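Local coordinates for protein putative aldo/keto reductase (Salmonella enterica subsp. enterica serovar Typhimurium, PDB 4R9O) that probably works as an NADP-dependent oxidoreductase of the aldo/keto reductase family, acting at the mouth of a TIM barrel, at residues 56-61 with 129-134; 85-90 with 107-112; 62-67 with 114-119. All coordinates share one frame; numbering follows the deposited sequence.

Contact 1: residues 56-61 with 129-134; sequences DIYGGY and LIHRPD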
ATOM      1  N   ASP C  56      23.073 -19.887  15.395  1.00 28.56           N
ATOM      2  CA  ASP C  56      24.291 -19.334  15.981  1.00 29.74           C
ATOM      3  C   ASP C  56      23.990 -18.072  16.814  1.00 34.23           C
ATOM      4  O   ASP C  56      24.523 -17.913  17.911  1.00 27.42           O
ATOM      5  CB  ASP C  56      25.342 -19.050  14.895  1.00 29.21           C
ATOM      6  CG  ASP C  56      24.862 -18.061  13.828  1.00 32.96           C
ATOM      7  OD1 ASP C  56      23.634 -17.876  13.656  1.00 31.05           O
ATOM      8  OD2 ASP C  56      25.741 -17.485  13.151  1.00 35.28           O
ATOM      9  N   ILE C  57      23.100 -17.210  16.329  1.00 32.71           N
ATOM     10  CA  ILE C  57      22.868 -15.923  16.988  1.00 32.35           C
ATOM     11  C   ILE C  57      21.999 -15.958  18.263  1.00 30.51           C
ATOM     12  O   ILE C  57      22.043 -15.014  19.060  1.00 31.79           O
ATOM     13  CB  ILE C  57      22.207 -14.920  16.022  1.00 31.95           C
ATOM     14  CG1 ILE C  57      20.816 -15.412  15.620  1.00 31.16           C
ATOM     15  CG2 ILE C  57      23.082 -14.677  14.794  1.00 28.19           C
ATOM     16  CD1 ILE C  57      19.865 -14.281  15.272  1.00 32.81           C
ATOM     17  N   TYR C  58      21.215 -17.021  18.460  1.00 26.48           N
ATOM     18  CA  TYR C  58      20.211 -17.032  19.538  1.00 29.09           C
ATOM     19  C   TYR C  58      20.832 -16.754  20.904  1.00 31.52           C
ATOM     20  O   TYR C  58      21.921 -17.244  21.218  1.00 29.70           O
ATOM     21  CB  TYR C  58      19.463 -18.369  19.587  1.00 28.49           C
ATOM     22  CG  TYR C  58      18.487 -18.602  18.448  1.00 27.38           C
ATOM     23  CD1 TYR C  58      17.983 -17.541  17.697  1.00 29.61           C
ATOM     24  CD2 TYR C  58      18.088 -19.889  18.113  1.00 27.34           C
ATOM     25  CE1 TYR C  58      17.096 -17.763  16.648  1.00 32.15           C
ATOM     26  CE2 TYR C  58      17.204 -20.121  17.080  1.00 26.96           C
ATOM     27  CZ  TYR C  58      16.713 -19.059  16.347  1.00 31.56           C
ATOM     28  OH  TYR C  58      15.840 -19.317  15.312  1.00 31.51           O
ATOM     29  N   GLY C  59      20.138 -15.941  21.695  1.00 34.23           N
ATOM     30  CA  GLY C  59      20.549 -15.636  23.050  1.00 34.56           C
ATOM     31  C   GLY C  59      21.866 -14.893  23.085  1.00 35.92           C
ATOM     32  O   GLY C  59      22.639 -15.021  24.033  1.00 35.73           O
ATOM     33  N   GLY C  60      22.126 -14.111  22.042  1.00 35.37           N
ATOM     34  CA  GLY C  60      23.360 -13.357  21.964  1.00 34.24           C
ATOM     35  C   GLY C  60      24.552 -14.274  21.782  1.00 30.60           C
ATOM     36  O   GLY C  60      25.578 -14.100  22.439  1.00 31.89           O
ATOM     37  N   TYR C  61      24.406 -15.249  20.886  1.00 29.33           N
ATOM     38  CA  TYR C  61      25.440 -16.246  20.602  1.00 33.20           C
ATOM     39  C   TYR C  61      25.751 -17.090  21.841  1.00 33.60           C
ATOM     40  O   TYR C  61      26.908 -17.424  22.092  1.00 36.36           O
ATOM     41  CB  TYR C  61      26.733 -15.585  20.080  1.00 30.40           C
ATOM     42  CG  TYR C  61      26.586 -14.846  18.752  1.00 30.00           C
ATOM     43  CD1 TYR C  61      26.779 -15.501  17.539  1.00 29.80           C
ATOM     44  CD2 TYR C  61      26.273 -13.490  18.718  1.00 31.16           C
ATOM     45  CE1 TYR C  61      26.650 -14.829  16.317  1.00 29.48           C
ATOM     46  CE2 TYR C  61      26.141 -12.810  17.510  1.00 30.81           C
ATOM     47  CZ  TYR C  61      26.337 -13.484  16.316  1.00 31.55           C
ATOM     48  OH  TYR C  61      26.217 -12.810  15.122  1.00 32.85           O
ATOM     49  N   LEU C 129      20.741 -24.479   8.197  1.00 25.05           N
ATOM     50  CA  LEU C 129      19.917 -23.554   7.421  1.00 24.00           C
ATOM     51  C   LEU C 129      20.610 -22.206   7.181  1.00 24.17           C
ATOM     52  O   LEU C 129      21.358 -21.729   8.023  1.00 26.75           O
ATOM     53  CB  LEU C 129      18.584 -23.300   8.131  1.00 24.74           C
ATOM     54  CG  LEU C 129      17.713 -24.457   8.624  1.00 27.06           C
ATOM     55  CD1 LEU C 129      16.426 -23.896   9.240  1.00 28.20           C
ATOM     56  CD2 LEU C 129      17.404 -25.445   7.501  1.00 24.26           C
ATOM     57  N   ILE C 130      20.356 -21.603   6.024  1.00 24.14           N
ATOM     58  CA  ILE C 130      20.579 -20.174   5.846  1.00 23.67           C
ATOM     59  C   ILE C 130      19.419 -19.452   6.533  1.00 23.73           C
ATOM     60  O   ILE C 130      18.243 -19.641   6.179  1.00 22.74           O
ATOM     61  CB  ILE C 130      20.653 -19.758   4.350  1.00 27.61           C
ATOM     62  CG1 ILE C 130      21.605 -20.672   3.574  1.00 27.37           C
ATOM     63  CG2 ILE C 130      21.085 -18.288   4.219  1.00 28.09           C
ATOM     64  CD1 ILE C 130      23.083 -20.522   3.995  1.00 30.35           C
ATOM     65  N   HIS C 131      19.758 -18.626   7.516  1.00 25.16           N
ATOM     66  CA  HIS C 131      18.779 -18.065   8.443  1.00 26.91           C
ATOM     67  C   HIS C 131      17.825 -17.084   7.766  1.00 27.94           C
ATOM     68  O   HIS C 131      16.619 -17.053   8.051  1.00 26.50           O
ATOM     69  CB  HIS C 131      19.517 -17.374   9.590  1.00 25.31           C
ATOM     70  CG  HIS C 131      18.727 -17.275  10.864  1.00 24.77           C
ATOM     71  ND1 HIS C 131      19.325 -17.106  12.090  1.00 24.44           N
ATOM     72  CD2 HIS C 131      17.391 -17.312  11.090  1.00 24.67           C
ATOM     73  CE1 HIS C 131      18.392 -17.049  13.028  1.00 26.52           C
ATOM     74  NE2 HIS C 131      17.212 -17.169  12.448  1.00 27.17           N
ATOM     75  N   ARG C 132      18.374 -16.296   6.850  1.00 27.49           N
ATOM     76  CA  ARG C 132      17.579 -15.289   6.168  1.00 29.81           C
ATOM     77  C   ARG C 132      18.126 -15.047   4.757  1.00 28.34           C
ATOM     78  O   ARG C 132      19.324 -15.226   4.517  1.00 26.89           O
ATOM     79  CB  ARG C 132      17.545 -13.992   6.992  1.00 33.63           C
ATOM     80  CG  ARG C 132      16.101 -13.503   7.222  1.00 46.92           C
ATOM     81  CD  ARG C 132      15.852 -12.735   8.515  1.00 49.24           C
ATOM     82  NE  ARG C 132      14.912 -13.453   9.378  1.00 53.02           N
ATOM     83  CZ  ARG C 132      15.010 -13.549  10.705  1.00 59.42           C
ATOM     84  NH1 ARG C 132      15.987 -12.930  11.353  1.00 62.31           N
ATOM     85  NH2 ARG C 132      14.110 -14.240  11.395  1.00 61.24           N
ATOM     86  N   PRO C 133      17.243 -14.663   3.817  1.00 27.21           N
ATOM     87  CA  PRO C 133      17.729 -14.329   2.477  1.00 30.07           C
ATOM     88  C   PRO C 133      18.554 -13.045   2.506  1.00 33.18           C
ATOM     89  O   PRO C 133      18.139 -12.028   3.056  1.00 37.09           O
ATOM     90  CB  PRO C 133      16.448 -14.157   1.665  1.00 29.87           C
ATOM     91  CG  PRO C 133      15.402 -13.815   2.652  1.00 30.84           C
ATOM     92  CD  PRO C 133      15.775 -14.567   3.910  1.00 27.01           C
ATOM     93  N   ASP C 134      19.735 -13.128   1.919  1.00 28.79           N
ATOM     94  CA  ASP C 134      20.709 -12.058   1.919  1.00 28.40           C
ATOM     95  C   ASP C 134      20.808 -11.491   0.500  1.00 28.19           C
ATOM     96  O   ASP C 134      21.109 -12.227  -0.428  1.00 29.39           O
ATOM     97  CB  ASP C 134      22.035 -12.631   2.420  1.00 27.74           C
ATOM     98  CG  ASP C 134      23.211 -11.692   2.253  1.00 31.13           C
ATOM     99  OD1 ASP C 134      23.029 -10.459   2.187  1.00 31.30           O
ATOM    100  OD2 ASP C 134      24.343 -12.217   2.232  1.00 31.98           O
TER
HETATM  101  O   HOH W   1      22.204 -16.720  11.703  1.00 35.29           O

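Contact 2: residues 85-90 with 107-112; sequences TKCGIA and RHIILS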
ATOM      1  N   THR C  85      20.436 -26.300  13.051  1.00 28.61           N
ATOM      2  CA  THR C  85      20.906 -24.970  13.400  1.00 27.61           C
ATOM      3  C   THR C  85      21.055 -24.096  12.154  1.00 27.36           C
ATOM      4  O   THR C  85      20.778 -24.543  11.034  1.00 27.92           O
ATOM      5  CB  THR C  85      22.230 -25.021  14.190  1.00 28.33           C
ATOM      6  OG1 THR C  85      22.509 -23.717  14.719  1.00 28.33           O
ATOM      7  CG2 THR C  85      23.383 -25.497  13.314  1.00 30.52           C
ATOM      8  N   LYS C  86      21.443 -22.840  12.357  1.00 27.33           N
ATOM      9  CA  LYS C  86      21.425 -21.854  11.281  1.00 28.44           C
ATOM     10  C   LYS C  86      22.590 -20.893  11.360  1.00 30.10           C
ATOM     11  O   LYS C  86      23.189 -20.725  12.417  1.00 29.11           O
ATOM     12  CB  LYS C  86      20.129 -21.029  11.298  1.00 27.21           C
ATOM     13  CG  LYS C  86      18.870 -21.747  11.701  1.00 28.31           C
ATOM     14  CD  LYS C  86      17.690 -20.784  11.615  1.00 30.94           C
ATOM     15  CE  LYS C  86      16.431 -21.367  12.227  1.00 30.43           C
ATOM     16  NZ  LYS C  86      16.559 -21.564  13.701  1.00 33.38           N
ATOM     17  N   CYS C  87      22.875 -20.243  10.233  1.00 25.31           N
ATOM     18  CA  CYS C  87      23.832 -19.149  10.164  1.00 26.57           C
ATOM     19  C   CYS C  87      23.400 -18.178   9.064  1.00 29.91           C
ATOM     20  O   CYS C  87      22.518 -18.499   8.265  1.00 30.14           O
ATOM     21  CB  CYS C  87      25.248 -19.665   9.899  1.00 27.16           C
ATOM     22  SG  CYS C  87      25.504 -20.383   8.259  1.00 35.70           S
ATOM     23  N   GLY C  88      24.011 -16.997   9.028  1.00 26.84           N
ATOM     24  CA  GLY C  88      23.679 -16.010   8.015  1.00 27.41           C
ATOM     25  C   GLY C  88      23.403 -14.629   8.572  1.00 30.81           C
ATOM     26  O   GLY C  88      23.550 -13.621   7.872  1.00 30.09           O
ATOM     27  N   ILE C  89      23.029 -14.559   9.844  1.00 30.45           N
ATOM     28  CA  ILE C  89      22.787 -13.258  10.459  1.00 30.18           C
ATOM     29  C   ILE C  89      23.968 -12.826  11.341  1.00 30.51           C
ATOM     30  O   ILE C  89      24.602 -13.647  12.010  1.00 29.98           O
ATOM     31  CB  ILE C  89      21.481 -13.273  11.271  1.00 29.58           C
ATOM     32  CG1 ILE C  89      20.308 -13.679  10.364  1.00 30.88           C
ATOM     33  CG2 ILE C  89      21.216 -11.911  11.905  1.00 29.60           C
ATOM     34  CD1 ILE C  89      18.988 -13.818  11.094  1.00 29.55           C
ATOM     35  N   ALA C  90      24.286 -11.535  11.297  1.00 29.42           N
ATOM     36  CA  ALA C  90      25.313 -10.961  12.160  1.00 31.98           C
ATOM     37  C   ALA C  90      24.692  -9.876  13.041  1.00 32.95           C
ATOM     38  O   ALA C  90      24.164  -8.890  12.528  1.00 33.26           O
ATOM     39  CB  ALA C  90      26.452 -10.401  11.332  1.00 30.11           C
ATOM     40  N   ARG C 107      33.336 -18.959   3.574  1.00 30.68           N
ATOM     41  CA  ARG C 107      34.163 -19.285   4.727  1.00 33.72           C
ATOM     42  C   ARG C 107      33.400 -19.034   6.041  1.00 31.61           C
ATOM     43  O   ARG C 107      33.537 -19.800   7.001  1.00 30.33           O
ATOM     44  CB  ARG C 107      35.491 -18.513   4.696  1.00 39.67           C
ATOM     45  CG  ARG C 107      36.362 -18.805   5.917  1.00 46.48           C
ATOM     46  CD  ARG C 107      37.768 -18.194   5.874  1.00 55.84           C
ATOM     47  NE  ARG C 107      38.195 -17.784   7.217  1.00 61.25           N
ATOM     48  CZ  ARG C 107      39.306 -18.198   7.818  1.00 67.39           C
ATOM     49  NH1 ARG C 107      39.601 -17.771   9.044  1.00 68.86           N
ATOM     50  NH2 ARG C 107      40.117 -19.052   7.206  1.00 72.05           N
ATOM     51  N   HIS C 108      32.566 -18.000   6.076  1.00 31.01           N
ATOM     52  CA  HIS C 108      31.720 -17.761   7.246  1.00 31.64           C
ATOM     53  C   HIS C 108      30.726 -18.909   7.505  1.00 30.56           C
ATOM     54  O   HIS C 108      30.488 -19.295   8.650  1.00 31.27           O
ATOM     55  CB  HIS C 108      30.947 -16.451   7.093  1.00 30.28           C
ATOM     56  CG  HIS C 108      29.998 -16.180   8.222  1.00 29.39           C
ATOM     57  ND1 HIS C 108      30.410 -15.678   9.436  1.00 29.85           N
ATOM     58  CD2 HIS C 108      28.657 -16.353   8.318  1.00 27.93           C
ATOM     59  CE1 HIS C 108      29.365 -15.554  10.237  1.00 30.59           C
ATOM     60  NE2 HIS C 108      28.289 -15.954   9.581  1.00 29.35           N
ATOM     61  N   ILE C 109      30.138 -19.442   6.445  1.00 27.04           N
ATOM     62  CA  ILE C 109      29.212 -20.554   6.593  1.00 28.49           C
ATOM     63  C   ILE C 109      29.956 -21.756   7.183  1.00 29.51           C
ATOM     64  O   ILE C 109      29.488 -22.393   8.132  1.00 28.57           O
ATOM     65  CB  ILE C 109      28.557 -20.924   5.241  1.00 28.51           C
ATOM     66  CG1 ILE C 109      27.675 -19.758   4.762  1.00 26.79           C
ATOM     67  CG2 ILE C 109      27.767 -22.220   5.381  1.00 25.88           C
ATOM     68  CD1 ILE C 109      27.119 -19.896   3.307  1.00 26.34           C
ATOM     69  N   ILE C 110      31.133 -22.036   6.640  1.00 29.96           N
ATOM     70  CA  ILE C 110      31.923 -23.158   7.115  1.00 30.69           C
ATOM     71  C   ILE C 110      32.340 -22.945   8.570  1.00 31.22           C
ATOM     72  O   ILE C 110      32.191 -23.841   9.393  1.00 30.85           O
ATOM     73  CB  ILE C 110      33.168 -23.376   6.235  1.00 31.25           C
ATOM     74  CG1 ILE C 110      32.735 -23.799   4.824  1.00 31.19           C
ATOM     75  CG2 ILE C 110      34.118 -24.392   6.872  1.00 36.15           C
ATOM     76  CD1 ILE C 110      33.878 -24.089   3.886  1.00 33.00           C
ATOM     77  N   LEU C 111      32.839 -21.753   8.881  1.00 31.15           N
ATOM     78  CA  LEU C 111      33.312 -21.461  10.229  1.00 34.30           C
ATOM     79  C   LEU C 111      32.154 -21.436  11.229  1.00 34.19           C
ATOM     80  O   LEU C 111      32.316 -21.858  12.369  1.00 29.88           O
ATOM     81  CB  LEU C 111      34.077 -20.141  10.262  1.00 36.22           C
ATOM     82  CG  LEU C 111      35.426 -20.133   9.520  1.00 41.94           C
ATOM     83  CD1 LEU C 111      36.126 -18.784   9.665  1.00 43.27           C
ATOM     84  CD2 LEU C 111      36.347 -21.281   9.946  1.00 44.88           C
ATOM     85  N   SER C 112      30.988 -20.960  10.800  1.00 32.73           N
ATOM     86  CA  SER C 112      29.798 -20.978  11.663  1.00 35.49           C
ATOM     87  C   SER C 112      29.359 -22.392  12.037  1.00 35.57           C
ATOM     88  O   SER C 112      29.077 -22.676  13.199  1.00 36.02           O
ATOM     89  CB  SER C 112      28.638 -20.257  10.988  1.00 34.05           C
ATOM     90  OG  SER C 112      28.939 -18.885  10.836  1.00 37.81           O
TER
HETATM   91  O   HOH W   2      25.795 -22.108  12.570  1.00 34.45           O

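Contact 3: residues 62-67 with 114-119; sequences QCEAAF and EQSLKN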
ATOM      1  N   GLN C  62      24.720 -17.451  22.600  1.00 30.64           N
ATOM      2  CA  GLN C  62      24.928 -18.229  23.824  1.00 33.93           C
ATOM      3  C   GLN C  62      24.126 -19.521  23.912  1.00 33.16           C
ATOM      4  O   GLN C  62      24.508 -20.430  24.661  1.00 34.58           O
ATOM      5  CB  GLN C  62      24.592 -17.388  25.055  1.00 34.92           C
ATOM      6  CG  GLN C  62      25.532 -16.251  25.343  1.00 39.27           C
ATOM      7  CD  GLN C  62      25.061 -15.451  26.541  1.00 45.44           C
ATOM      8  OE1 GLN C  62      24.159 -14.618  26.428  1.00 50.46           O
ATOM      9  NE2 GLN C  62      25.645 -15.719  27.702  1.00 45.13           N
ATOM     10  N   CYS C  63      23.009 -19.602  23.189  1.00 29.25           N
ATOM     11  CA  CYS C  63      22.087 -20.727  23.368  1.00 28.94           C
ATOM     12  C   CYS C  63      22.683 -22.050  22.915  1.00 30.77           C
ATOM     13  O   CYS C  63      22.460 -23.071  23.562  1.00 33.17           O
ATOM     14  CB  CYS C  63      20.767 -20.490  22.625  1.00 26.65           C
ATOM     15  SG  CYS C  63      19.669 -19.300  23.429  1.00 32.65           S
ATOM     16  N   GLU C  64      23.422 -22.043  21.807  1.00 28.81           N
ATOM     17  CA  GLU C  64      24.046 -23.280  21.326  1.00 31.48           C
ATOM     18  C   GLU C  64      24.952 -23.882  22.398  1.00 32.18           C
ATOM     19  O   GLU C  64      24.857 -25.067  22.704  1.00 30.85           O
ATOM     20  CB  GLU C  64      24.851 -23.039  20.042  1.00 31.97           C
ATOM     21  CG  GLU C  64      24.027 -23.119  18.759  1.00 29.81           C
ATOM     22  CD  GLU C  64      24.858 -22.839  17.509  1.00 34.53           C
ATOM     23  OE1 GLU C  64      25.946 -22.227  17.626  1.00 33.70           O
ATOM     24  OE2 GLU C  64      24.415 -23.229  16.404  1.00 37.04           O
ATOM     25  N   ALA C  65      25.809 -23.049  22.978  1.00 33.12           N
ATOM     26  CA  ALA C  65      26.773 -23.511  23.968  1.00 34.22           C
ATOM     27  C   ALA C  65      26.089 -23.999  25.236  1.00 33.12           C
ATOM     28  O   ALA C  65      26.565 -24.929  25.884  1.00 33.63           O
ATOM     29  CB  ALA C  65      27.767 -22.400  24.300  1.00 36.87           C
ATOM     30  N   ALA C  66      24.996 -23.346  25.615  1.00 34.00           N
ATOM     31  CA  ALA C  66      24.239 -23.777  26.790  1.00 37.03           C
ATOM     32  C   ALA C  66      23.651 -25.166  26.543  1.00 36.39           C
ATOM     33  O   ALA C  66      23.605 -26.013  27.443  1.00 37.14           O
ATOM     34  CB  ALA C  66      23.145 -22.784  27.124  1.00 31.30           C
ATOM     35  N   PHE C  67      23.230 -25.408  25.310  1.00 33.02           N
ATOM     36  CA  PHE C  67      22.687 -26.705  24.939  1.00 32.97           C
ATOM     37  C   PHE C  67      23.766 -27.785  24.965  1.00 31.84           C
ATOM     38  O   PHE C  67      23.534 -28.890  25.452  1.00 33.46           O
ATOM     39  CB  PHE C  67      22.045 -26.646  23.553  1.00 31.74           C
ATOM     40  CG  PHE C  67      21.096 -27.773  23.285  1.00 29.19           C
ATOM     41  CD1 PHE C  67      19.766 -27.682  23.672  1.00 27.61           C
ATOM     42  CD2 PHE C  67      21.534 -28.933  22.660  1.00 28.30           C
ATOM     43  CE1 PHE C  67      18.883 -28.727  23.432  1.00 32.26           C
ATOM     44  CE2 PHE C  67      20.652 -29.986  22.421  1.00 32.86           C
ATOM     45  CZ  PHE C  67      19.326 -29.877  22.801  1.00 30.74           C
ATOM     46  N   GLU C 114      31.197 -25.040  12.031  1.00 36.42           N
ATOM     47  CA  GLU C 114      32.229 -25.641  12.864  1.00 37.63           C
ATOM     48  C   GLU C 114      32.157 -25.118  14.298  1.00 34.80           C
ATOM     49  O   GLU C 114      32.333 -25.885  15.246  1.00 32.85           O
ATOM     50  CB  GLU C 114      33.609 -25.404  12.245  1.00 45.01           C
ATOM     51  CG  GLU C 114      33.998 -26.546  11.308  1.00 51.43           C
ATOM     52  CD  GLU C 114      35.089 -26.196  10.321  1.00 55.29           C
ATOM     53  OE1 GLU C 114      35.640 -25.073  10.396  1.00 56.62           O
ATOM     54  OE2 GLU C 114      35.396 -27.059   9.467  1.00 56.53           O
ATOM     55  N   GLN C 115      31.864 -23.832  14.468  1.00 32.21           N
ATOM     56  CA  GLN C 115      31.623 -23.308  15.814  1.00 37.54           C
ATOM     57  C   GLN C 115      30.389 -23.972  16.443  1.00 34.95           C
ATOM     58  O   GLN C 115      30.378 -24.270  17.642  1.00 33.09           O
ATOM     59  CB  GLN C 115      31.450 -21.786  15.799  1.00 40.79           C
ATOM     60  CG  GLN C 115      32.733 -21.014  16.032  1.00 48.54           C
ATOM     61  CD  GLN C 115      33.457 -21.452  17.297  1.00 52.56           C
ATOM     62  OE1 GLN C 115      32.880 -21.472  18.384  1.00 54.50           O
ATOM     63  NE2 GLN C 115      34.724 -21.821  17.153  1.00 56.45           N
ATOM     64  N   SER C 116      29.360 -24.203  15.629  1.00 32.69           N
ATOM     65  CA  SER C 116      28.151 -24.875  16.093  1.00 32.43           C
ATOM     66  C   SER C 116      28.487 -26.257  16.637  1.00 33.80           C
ATOM     67  O   SER C 116      28.060 -26.617  17.735  1.00 33.35           O
ATOM     68  CB  SER C 116      27.113 -24.984  14.968  1.00 27.35           C
ATOM     69  OG  SER C 116      26.538 -23.719  14.686  1.00 28.57           O
ATOM     70  N   LEU C 117      29.277 -27.015  15.879  1.00 34.37           N
ATOM     71  CA  LEU C 117      29.750 -28.319  16.340  1.00 34.01           C
ATOM     72  C   LEU C 117      30.449 -28.247  17.695  1.00 36.50           C
ATOM     73  O   LEU C 117      30.207 -29.080  18.570  1.00 38.53           O
ATOM     74  CB  LEU C 117      30.701 -28.941  15.320  1.00 33.26           C
ATOM     75  CG  LEU C 117      30.088 -29.381  13.993  1.00 35.28           C
ATOM     76  CD1 LEU C 117      31.124 -30.143  13.164  1.00 37.10           C
ATOM     77  CD2 LEU C 117      28.869 -30.244  14.247  1.00 34.17           C
ATOM     78  N   LYS C 118      31.328 -27.266  17.864  1.00 35.53           N
ATOM     79  CA  LYS C 118      32.035 -27.106  19.124  1.00 40.08           C
ATOM     80  C   LYS C 118      31.088 -26.690  20.250  1.00 37.72           C
ATOM     81  O   LYS C 118      31.162 -27.225  21.361  1.00 37.25           O
ATOM     82  CB  LYS C 118      33.165 -26.087  18.977  1.00 46.73           C
ATOM     83  CG  LYS C 118      34.260 -26.506  18.014  1.00 53.06           C
ATOM     84  CD  LYS C 118      35.298 -25.405  17.861  1.00 59.11           C
ATOM     85  CE  LYS C 118      36.416 -25.803  16.902  1.00 63.35           C
ATOM     86  NZ  LYS C 118      37.434 -24.719  16.753  1.00 65.77           N
ATOM     87  N   ASN C 119      30.203 -25.738  19.964  1.00 34.98           N
ATOM     88  CA  ASN C 119      29.221 -25.279  20.946  1.00 36.00           C
ATOM     89  C   ASN C 119      28.300 -26.385  21.430  1.00 36.20           C
ATOM     90  O   ASN C 119      28.121 -26.574  22.636  1.00 36.03           O
ATOM     91  CB  ASN C 119      28.372 -24.146  20.373  1.00 33.86           C
ATOM     92  CG  ASN C 119      29.160 -22.877  20.203  1.00 36.03           C
ATOM     93  OD1 ASN C 119      30.177 -22.684  20.857  1.00 38.05           O
ATOM     94  ND2 ASN C 119      28.697 -22.004  19.327  1.00 36.46           N
TER
HETATM   95  O   HOH W   3      29.102 -26.020  25.191  1.00 34.37           O

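Contact 1: residues 56-61 with 129-134
At the probable active site of this aldo/keto reductase barrel, I57 and Y58, just after strand 51-53, meet H131, just past the end of another strand. The imidazole carries the whole meeting. Its CE1 corner lies 3.9 Å from I57 CD1, and a second touch of the same length joins H131 CE1 to Y58 CE1. I57 has CG1 between its backbone N and carbonyl carbon (chi1 64°), which brings CG1, and CD1 beyond it, to the histidine. The phenol comes in obliquely, its plane at 87° to the imidazole and the ring centroids of Y58 and H131 5.8 Å apart. Although the phenol oxygen is near the ring nitrogen, Y58 OH to H131 NE2 measures 3.8 Å and no hydrogen bond joins them. Each has its partner elsewhere: Y58 OH bonds to K86 NZ, and H131 NE2 to E224 of the second subunit, which also makes a weak bond with Y58 OH, so a neighbouring chain reaches into the site. The other ring nitrogen meets a water. This molecule lies in the ring plane 2.9 Å from H131 ND1 and donates to D56 OD1 at 2.7 Å, bridging two groups that do not meet directly. D56 OD1 also takes a weak bond from I57 N. Held through both nitrogens, the histidine has little freedom to turn its ring. Y58 is the probable proton donor, as in close relatives, and its placement, with K86 bonded to its hydroxyl and H131 close by, is consistent with the catalytic tetrad of the aldo/keto reductases.

Contact 2: residues 85-90 with 107-112
C87, on the strand, presses its side chain against helix 106-119, where S112 and I109 receive it. The tight part is small. C87 CB sits 3.6 Å from S112 CB, and SG, placed between its own backbone N and carbonyl carbon (chi1 68°), turns away from the serine, towards I109, to lie 4.1 Å from I109 CG2. The sulfur thus rests alongside the base of the isoleucine, close to its CA as well, while I109 goes on to touch I130 of the next strand and V142 and A145 of the following helix. The serine meets the cysteine mainly with its CB, and its hydroxyl bonds within the helix: S112 OG donates to H108 O over 2.7 Å, coming from above the carbonyl plane, on the face opposite the one used by S112 N. Strand 82-90 and helix 106-119 form the first half of a beta-alpha-beta crossover that strand 125-130 completes, as the successive beta-alpha units of a TIM barrel make. Towards G88 the packing slackens. The partly exposed H108 meets G88 N with the edge of its ring, NE2 lying 4.4 Å from G88 N, and S112 OG lies over one face of that ring. At the other end a water spans the gap, donating to K86 O at 3.0 Å and weakly to S112 O at 3.4 Å.

Contact 3: residues 62-67 with 114-119
E64 OE2 has two hydroxyls close by: T85 OG1 of the strand beneath, its hydrogen-bond partner, and S116 OG of the facing helix at 2.8 Å, whose proton may instead go to S112 O, one turn back along the serine's own helix. The other carboxylate oxygen belongs to N119, whose ND2 donates to E64 OE1 over 3.2 Å. That bond is nearly straight, at 169°, and leaves in the plane of the amide, but it meets OE1 on its anti side and somewhat out of the carboxylate plane, the two flat groups being well twisted against each other. An extended chain beyond CG (chi2 179°) is what carries the acid across the gap between the helices. With one oxygen held towards S116 and T85 and the other towards N119, the buried carboxylate cannot easily rotate, and the hydroxyl and amide groups around it probably compensate for its charge. Lower on the same side chain the contact becomes apolar, E64 CB standing 3.7 Å from N119 CB. Beside it the backbones themselves come close: A65 CA is 3.6 Å from N119 O. A water then links the helices here, donating to A65 O and to N119 O, each at 2.8 Å. The axes of segments 63-67 and 114-119 pass 8.6 Å apart at 37°, running in broadly the same direction. E64, through T85, also ties the pair to strand 82-90. Neighbouring helices of the outer layer that run in broadly the same direction, as these two do, are typical of the TIM barrel.

From the N terminus, the chain first lays down 56-61 and 62-67, which will each wait for a later partner. Strand 82-90 follows, and contact 2 closes the shortest loop when helix 106-119 folds back on it. The same helix, a turn further on, closes contact 3 around that loop, and strand 125-130 leads to 129-134, where contact 1 encloses both. The three are therefore concentric and none crosses another. They tie together the loops at the C-terminal ends of the strands, strand 82-90 and two outer helices; contacts 1 and 2 also meet directly, where L129 and T85 bond across the adjacent parallel strands 125-130 and 82-90.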